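Local coordinates for uncharacterized protein (Enterococcus faecalis, PDB 3NAT) that is of unknown function but belongs to the DUF3013 family and folds as an alpha-beta half sandwich, two copies making up the assembly, at residues N34-V39 with Q78-D83; L73-Q78 with L88-Y93. All blocks are in the same frame, centred on the assembly; numbering follows the deposited sequence.

Contact 1 of 2, residues N34-V39 with Q78-D83; sequences NHTIEV and QKSVVD
N34 turns the edge of its carboxamide to V81, OD1 and ND2 meeting the N-H and the C=O of that one residue. OD1 of N34 receives the N-H of V81 on an in-plane lone pair at 2.8 Å, while ND2 of N34 returns a nearly straight bond (175°) to V81 O at 2.9 Å. V81 O lies almost in the amide plane, so the two bonds together fix the rotation of the group. Asparagine suits the place because it offers a donor and an acceptor side by side on a short stem, which here extends with CG anti to the backbone N (chi1 -162°). S80, next in line, sends its small hydroxyl in between two carbonyls: OG is 2.9 Å from N34 O and 2.8 Å from H35 O, and its one proton may serve either. The same OG accepts the N-H of N76, which helps to hold this buried serine.

On the outer side, K79 CG stands 3.7 Å from the centroid of the H35 ring and 7° off its normal, a CH-pi contact. Lysine fits because its methylene chain can lie over the flat imidazole while the ammonium end stays at the exposed surface. N34 N is also hydrogen-bonded to D31 OD1, at the end of strand 25-31. The arrangement is that of a beta-hairpin turn, joining strands 25-31 and 36-46, tied down by the loop that leaves strand 65-75.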
loop_
_atom_site.group_PDB
_atom_site.type_symbol
_atom_site.label_atom_id
_atom_site.label_comp_id
_atom_site.label_asym_id
_atom_site.label_seq_id
_atom_site.Cartn_x
_atom_site.Cartn_y
_atom_site.Cartn_z
ATOM N N ASN A 34 6.486 -11.973 1.349
ATOM C CA ASN A 34 5.916 -10.641 1.499
ATOM C C ASN A 34 4.483 -10.550 0.989
ATOM O O ASN A 34 3.888 -9.470 0.993
ATOM C CB ASN A 34 6.787 -9.612 0.776
ATOM C CG ASN A 34 6.518 -8.193 1.233
ATOM O OD1 ASN A 34 5.996 -7.968 2.319
ATOM N ND2 ASN A 34 6.889 -7.226 0.404
ATOM N N HIS A 35 3.933 -11.683 0.553
ATOM C CA HIS A 35 2.545 -11.730 0.105
ATOM C C HIS A 35 2.315 -10.748 -1.015
ATOM O O HIS A 35 1.387 -9.937 -0.971
ATOM C CB HIS A 35 1.609 -11.412 1.260
ATOM C CG HIS A 35 1.629 -12.446 2.334
ATOM N ND1 HIS A 35 0.704 -13.464 2.402
ATOM C CD2 HIS A 35 2.479 -12.638 3.369
ATOM C CE1 HIS A 35 0.974 -14.231 3.443
ATOM N NE2 HIS A 35 2.046 -13.751 4.047
ATOM N N THR A 36 3.157 -10.845 -2.031
ATOM C CA THR A 36 3.234 -9.822 -3.045
ATOM C C THR A 36 3.495 -10.442 -4.401
ATOM O O THR A 36 4.218 -11.425 -4.517
ATOM C CB THR A 36 4.361 -8.865 -2.701
ATOM O OG1 THR A 36 3.821 -7.555 -2.503
ATOM C CG2 THR A 36 5.399 -8.845 -3.799
ATOM N N ILE A 37 2.888 -9.872 -5.430
ATOM C CA ILE A 37 3.089 -10.356 -6.786
ATOM C C ILE A 37 3.461 -9.187 -7.667
ATOM O O ILE A 37 2.682 -8.247 -7.807
ATOM C CB ILE A 37 1.814 -10.976 -7.356
ATOM C CG1 ILE A 37 1.501 -12.309 -6.673
ATOM C CG2 ILE A 37 1.951 -11.168 -8.845
ATOM C CD1 ILE A 37 0.195 -12.950 -7.149
ATOM N N GLU A 38 4.648 -9.239 -8.260
ATOM C CA GLU A 38 5.143 -8.111 -9.035
ATOM C C GLU A 38 5.224 -8.444 -10.510
ATOM O O GLU A 38 5.728 -9.496 -10.889
ATOM C CB GLU A 38 6.514 -7.684 -8.531
ATOM C CG GLU A 38 7.146 -6.547 -9.308
ATOM C CD GLU A 38 8.548 -6.193 -8.791
ATOM O OE1 GLU A 38 9.130 -6.996 -8.020
ATOM O OE2 GLU A 38 9.071 -5.115 -9.159
ATOM N N VAL A 39 4.717 -7.541 -11.337
ATOM C CA VAL A 39 4.819 -7.682 -12.778
ATOM C C VAL A 39 5.968 -6.835 -13.281
ATOM O O VAL A 39 5.905 -5.615 -13.222
ATOM C CB VAL A 39 3.546 -7.203 -13.470
ATOM C CG1 VAL A 39 3.693 -7.297 -14.978
ATOM C CG2 VAL A 39 2.357 -8.010 -12.986
ATOM N N GLN A 78 -2.897 -5.981 4.637
ATOM C CA GLN A 78 -2.839 -6.564 5.970
ATOM C C GLN A 78 -1.522 -7.298 6.197
ATOM O O GLN A 78 -1.152 -7.571 7.332
ATOM C CB GLN A 78 -3.994 -7.545 6.177
ATOM C CG GLN A 78 -5.364 -6.963 5.931
ATOM C CD GLN A 78 -5.683 -5.835 6.879
ATOM O OE1 GLN A 78 -5.156 -5.776 7.990
ATOM N NE2 GLN A 78 -6.552 -4.927 6.446
ATOM N N LYS A 79 -0.824 -7.627 5.113
ATOM C CA LYS A 79 0.400 -8.429 5.188
ATOM C C LYS A 79 1.638 -7.722 4.626
ATOM O O LYS A 79 2.563 -7.428 5.360
ATOM C CB LYS A 79 0.213 -9.762 4.458
ATOM C CG LYS A 79 -0.236 -10.926 5.321
ATOM C CD LYS A 79 -1.652 -10.744 5.831
ATOM C CE LYS A 79 -2.361 -12.091 6.042
ATOM N NZ LYS A 79 -1.653 -13.002 6.991
ATOM N N SER A 80 1.647 -7.464 3.322
ATOM C CA SER A 80 2.821 -6.939 2.622
ATOM C C SER A 80 3.435 -5.676 3.235
ATOM O O SER A 80 2.714 -4.778 3.685
ATOM C CB SER A 80 2.476 -6.653 1.159
ATOM O OG SER A 80 1.663 -7.671 0.616
ATOM N N VAL A 81 4.768 -5.617 3.241
ATOM C CA VAL A 81 5.483 -4.362 3.481
ATOM C C VAL A 81 5.914 -3.772 2.142
ATOM O O VAL A 81 6.497 -4.473 1.308
ATOM C CB VAL A 81 6.714 -4.542 4.381
ATOM C CG1 VAL A 81 7.999 -4.392 3.581
ATOM C CG2 VAL A 81 6.689 -3.510 5.464
ATOM N N VAL A 82 5.620 -2.491 1.930
ATOM C CA VAL A 82 5.750 -1.907 0.598
ATOM C C VAL A 82 6.191 -0.458 0.601
ATOM O O VAL A 82 5.703 0.337 1.389
ATOM C CB VAL A 82 4.408 -1.965 -0.159
ATOM C CG1 VAL A 82 4.473 -1.109 -1.422
ATOM C CG2 VAL A 82 3.990 -3.423 -0.468
ATOM N N ASP A 83 7.115 -0.124 -0.291
ATOM C CA ASP A 83 7.460 1.263 -0.553
ATOM C C ASP A 83 6.810 1.645 -1.872
ATOM O O ASP A 83 7.305 1.284 -2.938
ATOM C CB ASP A 83 8.973 1.430 -0.650
ATOM C CG ASP A 83 9.382 2.841 -1.022
ATOM O OD1 ASP A 83 8.543 3.756 -0.910
ATOM O OD2 ASP A 83 10.547 3.041 -1.424
#

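Contact 2 of 2, residues L73-Q78 with L88-Y93; sequences LFYNPQ and LVTIPY
F74 and I91 sit side by side on neighbouring parallel strands, 73-75 and 90-92, the latter one of the two edge strands, within this chain, of a mixed four-stranded sheet. The short strands cross at 29°, staying in register, and an alternating parallel ladder joins them: V89 O takes the N-H of L73, L73 O that of I91, I91 O that of Y75, and Y75 O that of Y93. Because I91 and Y93 turn their N-H groups inward, P92 between them can be a proline without costing the ladder a bond.

The face of F74 and I91 is buried and tightly packed. The phenyl CD1 of F74 lies 3.8 Å from I91 CB, and the branches CG2 and CD1 of I91 continue along CE1; large apolar side chains fit here, since M9 and L13 of helix 9-20 close over F74 and F107 meets its ring in a T-shape.

The other face is more accessible to solvent at T90 and P92, both partly exposed. Here the phenol of Y75 runs alongside P92, its CZ 3.6 Å from P92 CB, and P77 crosses the same proline at about a right angle, P77 CG 3.6 Å from P92 CB. Y75 also packs on P77 of the second subunit, and P92 on its Q78.

Past the strand ends, CG of Y93 sits between the backbone N and the carbonyl carbon (chi1 66°), which brings the ring beneath N76, whose CA stands 3.9 Å above one face, offset toward the rim. N76 forms an Asx turn, OD1 accepting Q78 N at 2.8 Å. Y93 OH, also hydrogen-bonded to H35 O, accepts at 2.7 Å from a water that takes a hydrogen from N76 ND2 at 2.8 Å.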
loop_
_atom_site.group_PDB
_atom_site.type_symbol
_atom_site.label_atom_id
_atom_site.label_comp_id
_atom_site.label_asym_id
_atom_site.label_seq_id
_atom_site.Cartn_x
_atom_site.Cartn_y
_atom_site.Cartn_z
ATOM N N LEU A 73 3.050 -3.668 -8.689
ATOM C CA LEU A 73 2.953 -4.577 -7.544
ATOM C C LEU A 73 1.547 -4.856 -7.013
ATOM O O LEU A 73 0.729 -3.955 -6.863
ATOM C CB LEU A 73 3.818 -4.058 -6.400
ATOM C CG LEU A 73 4.058 -5.033 -5.253
ATOM C CD1 LEU A 73 5.017 -6.126 -5.700
ATOM C CD2 LEU A 73 4.621 -4.286 -4.062
ATOM N N PHE A 74 1.285 -6.120 -6.707
ATOM C CA PHE A 74 0.060 -6.507 -6.031
ATOM C C PHE A 74 0.403 -6.879 -4.604
ATOM O O PHE A 74 1.309 -7.683 -4.377
ATOM C CB PHE A 74 -0.546 -7.710 -6.720
ATOM C CG PHE A 74 -1.121 -7.407 -8.062
ATOM C CD1 PHE A 74 -2.410 -6.917 -8.180
ATOM C CD2 PHE A 74 -0.388 -7.626 -9.209
ATOM C CE1 PHE A 74 -2.956 -6.642 -9.420
ATOM C CE2 PHE A 74 -0.926 -7.355 -10.452
ATOM C CZ PHE A 74 -2.214 -6.859 -10.558
ATOM N N TYR A 75 -0.312 -6.311 -3.639
ATOM C CA TYR A 75 0.052 -6.527 -2.248
ATOM C C TYR A 75 -1.146 -6.667 -1.342
ATOM O O TYR A 75 -2.220 -6.128 -1.620
ATOM C CB TYR A 75 0.912 -5.376 -1.742
ATOM C CG TYR A 75 0.148 -4.079 -1.591
ATOM C CD1 TYR A 75 -0.192 -3.585 -0.337
ATOM C CD2 TYR A 75 -0.250 -3.359 -2.700
ATOM C CE1 TYR A 75 -0.895 -2.395 -0.195
ATOM C CE2 TYR A 75 -0.959 -2.178 -2.569
ATOM C CZ TYR A 75 -1.267 -1.690 -1.316
ATOM O OH TYR A 75 -1.971 -0.508 -1.201
ATOM N N ASN A 76 -0.944 -7.402 -0.253
ATOM C CA ASN A 76 -1.928 -7.500 0.814
ATOM C C ASN A 76 -1.650 -6.414 1.832
ATOM O O ASN A 76 -0.597 -6.417 2.454
ATOM C CB ASN A 76 -1.846 -8.861 1.491
ATOM C CG ASN A 76 -2.954 -9.072 2.504
ATOM O OD1 ASN A 76 -3.580 -8.122 2.967
ATOM N ND2 ASN A 76 -3.206 -10.327 2.849
ATOM N N PRO A 77 -2.585 -5.464 1.988
ATOM C CA PRO A 77 -2.398 -4.344 2.915
ATOM C C PRO A 77 -2.367 -4.794 4.369
ATOM O O PRO A 77 -1.859 -4.068 5.223
ATOM C CB PRO A 77 -3.624 -3.468 2.654
ATOM C CG PRO A 77 -4.049 -3.818 1.274
ATOM C CD PRO A 77 -3.788 -5.290 1.160
ATOM N N GLN A 78 -2.897 -5.981 4.637
ATOM C CA GLN A 78 -2.839 -6.564 5.970
ATOM C C GLN A 78 -1.522 -7.298 6.197
ATOM O O GLN A 78 -1.152 -7.571 7.332
ATOM C CB GLN A 78 -3.994 -7.545 6.177
ATOM C CG GLN A 78 -5.364 -6.963 5.931
ATOM C CD GLN A 78 -5.683 -5.835 6.879
ATOM O OE1 GLN A 78 -5.156 -5.776 7.990
ATOM N NE2 GLN A 78 -6.552 -4.927 6.446
ATOM N N LEU A 88 5.555 1.437 -10.307
ATOM C CA LEU A 88 4.744 2.285 -11.162
ATOM C C LEU A 88 3.373 2.469 -10.511
ATOM O O LEU A 88 2.882 3.587 -10.398
ATOM C CB LEU A 88 4.604 1.618 -12.527
ATOM C CG LEU A 88 4.430 2.447 -13.791
ATOM C CD1 LEU A 88 3.387 1.815 -14.688
ATOM C CD2 LEU A 88 4.059 3.864 -13.465
ATOM N N VAL A 89 2.779 1.352 -10.088
ATOM C CA VAL A 89 1.506 1.313 -9.381
ATOM C C VAL A 89 1.641 0.286 -8.290
ATOM O O VAL A 89 2.463 -0.630 -8.380
ATOM C CB VAL A 89 0.350 0.781 -10.255
ATOM C CG1 VAL A 89 -0.877 1.660 -10.116
ATOM C CG2 VAL A 89 0.772 0.642 -11.692
ATOM N N THR A 90 0.794 0.406 -7.278
ATOM C CA THR A 90 0.821 -0.512 -6.161
ATOM C C THR A 90 -0.614 -0.897 -5.885
ATOM O O THR A 90 -1.351 -0.152 -5.256
ATOM C CB THR A 90 1.462 0.150 -4.936
ATOM O OG1 THR A 90 2.885 0.063 -5.047
ATOM C CG2 THR A 90 1.071 -0.543 -3.686
ATOM N N ILE A 91 -1.012 -2.064 -6.369
ATOM C CA ILE A 91 -2.407 -2.479 -6.339
ATOM C C ILE A 91 -2.706 -3.442 -5.207
ATOM O O ILE A 91 -2.161 -4.543 -5.158
ATOM C CB ILE A 91 -2.804 -3.154 -7.645
ATOM C CG1 ILE A 91 -2.470 -2.240 -8.824
ATOM C CG2 ILE A 91 -4.283 -3.511 -7.617
ATOM C CD1 ILE A 91 -2.819 -2.823 -10.149
ATOM N N PRO A 92 -3.589 -3.025 -4.296
ATOM C CA PRO A 92 -3.944 -3.838 -3.132
ATOM C C PRO A 92 -4.965 -4.891 -3.511
ATOM O O PRO A 92 -5.831 -4.633 -4.349
ATOM C CB PRO A 92 -4.578 -2.822 -2.180
ATOM C CG PRO A 92 -5.167 -1.775 -3.087
ATOM C CD PRO A 92 -4.284 -1.722 -4.310
ATOM N N TYR A 93 -4.855 -6.066 -2.903
ATOM C CA TYR A 93 -5.855 -7.102 -3.067
ATOM C C TYR A 93 -6.308 -7.533 -1.681
ATOM O O TYR A 93 -5.644 -7.214 -0.689
ATOM C CB TYR A 93 -5.292 -8.276 -3.861
ATOM C CG TYR A 93 -4.181 -9.027 -3.164
ATOM C CD1 TYR A 93 -2.847 -8.701 -3.381
ATOM C CD2 TYR A 93 -4.469 -10.076 -2.292
ATOM C CE1 TYR A 93 -1.830 -9.394 -2.743
ATOM C CE2 TYR A 93 -3.456 -10.776 -1.652
ATOM C CZ TYR A 93 -2.143 -10.430 -1.880
ATOM O OH TYR A 93 -1.138 -11.119 -1.241
HETATM O O HOH W 1 -2.073 -12.143 1.050
#

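How the contacts relate
The two contacts alternate along the chain, share Q78 and lie with centres about 6 Å apart, for strands 36-46 and 65-75 are neighbours in the sheet. Contact 1 joins the hairpin turn to the loop after strand 65-75, and contact 2 adds one of the sheet's edge strands. They are stitched together by F74 N and I37 O at 2.8 Å, and by the phenol of Y93, whose OH reaches H35 O at 2.8 Å. S80 OG also packs against Y75 CB at 3.4 Å. A bound zinc ion lies about 4 Å from the side chain of Y75 and about 8 Å from that of S80, and a citrate, probably from crystallisation, is hydrogen-bonded to T90 O. Both contacts touch the second subunit.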